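Natural cytotoxicity triggering receptor 2 (Homo sapiens, PDB 1HKF) serves as an activating receptor on natural killer cells that may help them lyse tumour cells more efficiently when activated. Local coordinates at residues C32-T37 and C101-P106. Residues are numbered along the deposited sequence; the frame is centred on the assembly and turned at random.
Sequences CQYPPT and CRIYRP
The ring of Y34 meets I103 at its root: methyl CD1 of I103 comes in obliquely, 3.4 Å from CB of Y34 and 3.7 Å from its CD2. A chi1 of 55° tucks CG of Y34 in over its own main chain, flanked by N on one side and C on the other. The two side chains cross at a slant. K44 makes a cation-pi contact with the same ring, while the hydroxyl OH is hydrogen-bonded to D77, so both the phenol end and the aromatic system have partners beyond I103. In the isoleucine, chi2 of -178° puts CD1 anti to CA, so the methyl reaches away from its own backbone towards Y34.

Two residues earlier in each segment, SG of C32 and SG of C101 are joined at 2.0 Å. The disulfide torsion of -98° turns the two CB atoms nearly at right angles about the S-S bond, and CB of C32 and CB of C101 lie 4.0 Å apart. Both cysteines are buried, with F84 touching each and W46 packing on C101.

No hydrogen bond links the two segments; the contact rests almost wholly on side chains. This is the intersheet disulfide of the immunoglobulin V-set fold, between the B and F strands. Strand 28-33 edges the sheet with 83-88 and 73-78, and 97-104 lies between 111-121 and 43-49 in the opposing sheet, so the disulfide and the Y34-I103 contact, the latter just past the end of strand 28-33, together span the sandwich.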
ATOM      1  N   CYS A  32      10.517  -0.307  -4.940  1.00 33.31           N
ATOM      2  CA  CYS A  32      11.931   0.078  -5.059  1.00 34.00           C
ATOM      3  C   CYS A  32      12.352  -0.228  -6.481  1.00 32.80           C
ATOM      4  O   CYS A  32      12.314  -1.394  -6.921  1.00 33.04           O
ATOM      5  CB  CYS A  32      12.794  -0.666  -4.027  1.00 37.72           C
ATOM      6  SG  CYS A  32      12.636   0.049  -2.310  1.00 45.89           S
ATOM      7  N   GLN A  33      12.693   0.803  -7.238  1.00 31.43           N
ATOM      8  CA  GLN A  33      13.095   0.558  -8.608  1.00 33.46           C
ATOM      9  C   GLN A  33      14.611   0.372  -8.737  1.00 33.00           C
ATOM     10  O   GLN A  33      15.353   0.644  -7.801  1.00 31.18           O
ATOM     11  CB  GLN A  33      12.602   1.659  -9.505  1.00 34.73           C
ATOM     12  CG  GLN A  33      13.193   2.969  -9.234  1.00 43.38           C
ATOM     13  CD  GLN A  33      12.684   3.998 -10.247  1.00 49.32           C
ATOM     14  OE1 GLN A  33      11.736   3.723 -11.002  1.00 52.66           O
ATOM     15  NE2 GLN A  33      13.306   5.185 -10.271  1.00 52.09           N
ATOM     16  N   TYR A  34      15.076  -0.110  -9.890  1.00 33.90           N
ATOM     17  CA  TYR A  34      16.524  -0.384 -10.075  1.00 33.58           C
ATOM     18  C   TYR A  34      16.851  -0.517 -11.545  1.00 34.79           C
ATOM     19  O   TYR A  34      15.967  -0.850 -12.340  1.00 35.90           O
ATOM     20  CB  TYR A  34      16.935  -1.661  -9.320  1.00 31.74           C
ATOM     21  CG  TYR A  34      16.113  -2.881  -9.684  1.00 33.41           C
ATOM     22  CD1 TYR A  34      16.365  -3.584 -10.856  1.00 31.55           C
ATOM     23  CD2 TYR A  34      15.032  -3.308  -8.864  1.00 33.13           C
ATOM     24  CE1 TYR A  34      15.582  -4.668 -11.231  1.00 31.08           C
ATOM     25  CE2 TYR A  34      14.244  -4.392  -9.220  1.00 31.41           C
ATOM     26  CZ  TYR A  34      14.524  -5.075 -10.406  1.00 32.87           C
ATOM     27  OH  TYR A  34      13.822  -6.206 -10.732  1.00 30.02           O
ATOM     28  N   PRO A  35      18.114  -0.192 -11.946  1.00 34.31           N
ATOM     29  CA  PRO A  35      18.519  -0.288 -13.354  1.00 34.53           C
ATOM     30  C   PRO A  35      18.813  -1.746 -13.788  1.00 33.50           C
ATOM     31  O   PRO A  35      19.096  -2.611 -12.955  1.00 32.81           O
ATOM     32  CB  PRO A  35      19.740   0.646 -13.429  1.00 33.71           C
ATOM     33  CG  PRO A  35      20.415   0.377 -12.120  1.00 34.20           C
ATOM     34  CD  PRO A  35      19.237   0.269 -11.111  1.00 33.32           C
ATOM     35  N   PRO A  36      18.762  -2.024 -15.094  1.00 33.88           N
ATOM     36  CA  PRO A  36      18.998  -3.354 -15.686  1.00 35.10           C
ATOM     37  C   PRO A  36      20.380  -3.982 -15.512  1.00 35.98           C
ATOM     38  O   PRO A  36      21.400  -3.282 -15.618  1.00 36.78           O
ATOM     39  CB  PRO A  36      18.715  -3.136 -17.162  1.00 33.99           C
ATOM     40  CG  PRO A  36      18.014  -1.834 -17.243  1.00 35.92           C
ATOM     41  CD  PRO A  36      18.610  -1.018 -16.151  1.00 33.93           C
ATOM     42  N   THR A  37      20.429  -5.282 -15.217  1.00 36.87           N
ATOM     43  CA  THR A  37      21.725  -5.979 -15.142  1.00 38.91           C
ATOM     44  C   THR A  37      21.758  -7.175 -16.101  1.00 39.99           C
ATOM     45  O   THR A  37      22.304  -8.226 -15.790  1.00 42.90           O
ATOM     46  CB  THR A  37      22.039  -6.508 -13.757  1.00 38.16           C
ATOM     47  OG1 THR A  37      20.987  -7.374 -13.314  1.00 38.26           O
ATOM     48  CG2 THR A  37      22.234  -5.381 -12.826  1.00 39.30           C
ATOM     49  N   CYS A 101      14.976  -1.455   1.702  1.00 29.03           N
ATOM     50  CA  CYS A 101      14.747  -2.431   0.673  1.00 32.51           C
ATOM     51  C   CYS A 101      16.211  -2.501   0.083  1.00 32.33           C
ATOM     52  O   CYS A 101      16.859  -1.472  -0.123  1.00 29.64           O
ATOM     53  CB  CYS A 101      13.712  -1.954  -0.341  1.00 34.59           C
ATOM     54  SG  CYS A 101      14.281  -0.546  -1.269  1.00 42.81           S
ATOM     55  N   ARG A 102      16.754  -3.715  -0.046  1.00 31.63           N
ATOM     56  CA  ARG A 102      18.106  -3.905  -0.559  1.00 32.12           C
ATOM     57  C   ARG A 102      18.152  -4.809  -1.790  1.00 33.00           C
ATOM     58  O   ARG A 102      17.296  -5.662  -1.978  1.00 34.62           O
ATOM     59  CB  ARG A 102      18.995  -4.460   0.531  1.00 32.08           C
ATOM     60  CG  ARG A 102      19.359  -3.433   1.553  1.00 34.89           C
ATOM     61  CD  ARG A 102      20.111  -4.036   2.718  1.00 38.58           C
ATOM     62  NE  ARG A 102      20.612  -2.965   3.565  1.00 43.07           N
ATOM     63  CZ  ARG A 102      21.183  -3.156   4.746  1.00 46.25           C
ATOM     64  NH1 ARG A 102      21.325  -4.385   5.231  1.00 47.31           N
ATOM     65  NH2 ARG A 102      21.619  -2.108   5.440  1.00 49.26           N
ATOM     66  N   ILE A 103      19.141  -4.585  -2.640  1.00 31.93           N
ATOM     67  CA  ILE A 103      19.339  -5.325  -3.891  1.00 31.26           C
ATOM     68  C   ILE A 103      20.798  -5.813  -3.816  1.00 32.02           C
ATOM     69  O   ILE A 103      21.715  -5.002  -3.656  1.00 30.24           O
ATOM     70  CB  ILE A 103      19.148  -4.384  -5.080  1.00 29.81           C
ATOM     71  CG1 ILE A 103      17.802  -3.689  -4.954  1.00 30.78           C
ATOM     72  CG2 ILE A 103      19.269  -5.131  -6.356  1.00 30.42           C
ATOM     73  CD1 ILE A 103      17.462  -2.764  -6.098  1.00 31.94           C
ATOM     74  N   TYR A 104      20.963  -7.133  -3.894  1.00 31.53           N
ATOM     75  CA  TYR A 104      22.234  -7.868  -3.727  1.00 31.94           C
ATOM     76  C   TYR A 104      22.826  -8.416  -5.035  1.00 32.91           C
ATOM     77  O   TYR A 104      22.117  -9.015  -5.860  1.00 32.92           O
ATOM     78  CB  TYR A 104      22.018  -9.038  -2.771  1.00 32.52           C
ATOM     79  CG  TYR A 104      21.419  -8.634  -1.454  1.00 36.03           C
ATOM     80  CD1 TYR A 104      22.235  -8.186  -0.415  1.00 36.02           C
ATOM     81  CD2 TYR A 104      20.025  -8.675  -1.245  1.00 37.70           C
ATOM     82  CE1 TYR A 104      21.689  -7.782   0.800  1.00 38.45           C
ATOM     83  CE2 TYR A 104      19.457  -8.266  -0.033  1.00 39.18           C
ATOM     84  CZ  TYR A 104      20.298  -7.818   0.983  1.00 39.73           C
ATOM     85  OH  TYR A 104      19.756  -7.389   2.171  1.00 39.84           O
ATOM     86  N   ARG A 105      24.126  -8.224  -5.216  1.00 31.94           N
ATOM     87  CA  ARG A 105      24.849  -8.681  -6.418  1.00 30.66           C
ATOM     88  C   ARG A 105      25.121 -10.208  -6.379  1.00 29.15           C
ATOM     89  O   ARG A 105      25.354 -10.777  -5.303  1.00 30.44           O
ATOM     90  CB  ARG A 105      26.159  -7.850  -6.607  1.00 30.45           C
ATOM     91  CG  ARG A 105      25.965  -6.341  -6.851  1.00 31.36           C
ATOM     92  CD  ARG A 105      27.214  -5.696  -7.455  1.00 32.07           C
ATOM     93  NE  ARG A 105      27.183  -4.225  -7.445  1.00 31.39           N
ATOM     94  CZ  ARG A 105      27.495  -3.474  -6.389  1.00 31.28           C
ATOM     95  NH1 ARG A 105      27.875  -4.050  -5.252  1.00 31.15           N
ATOM     96  NH2 ARG A 105      27.428  -2.159  -6.468  1.00 29.94           N
ATOM     97  N   PRO A 106      25.087 -10.834  -7.559  1.00 29.33           N
ATOM     98  CA  PRO A 106      25.311 -12.299  -7.594  1.00 30.25           C
ATOM     99  C   PRO A 106      26.632 -12.694  -7.050  1.00 33.88           C
ATOM    100  O   PRO A 106      26.805 -13.448  -6.091  1.00 33.54           O
ATOM    101  CB  PRO A 106      25.127 -12.640  -9.074  1.00 28.04           C
ATOM    102  CG  PRO A 106      24.189 -11.599  -9.585  1.00 27.40           C
ATOM    103  CD  PRO A 106      24.589 -10.314  -8.915  1.00 27.87           C
TER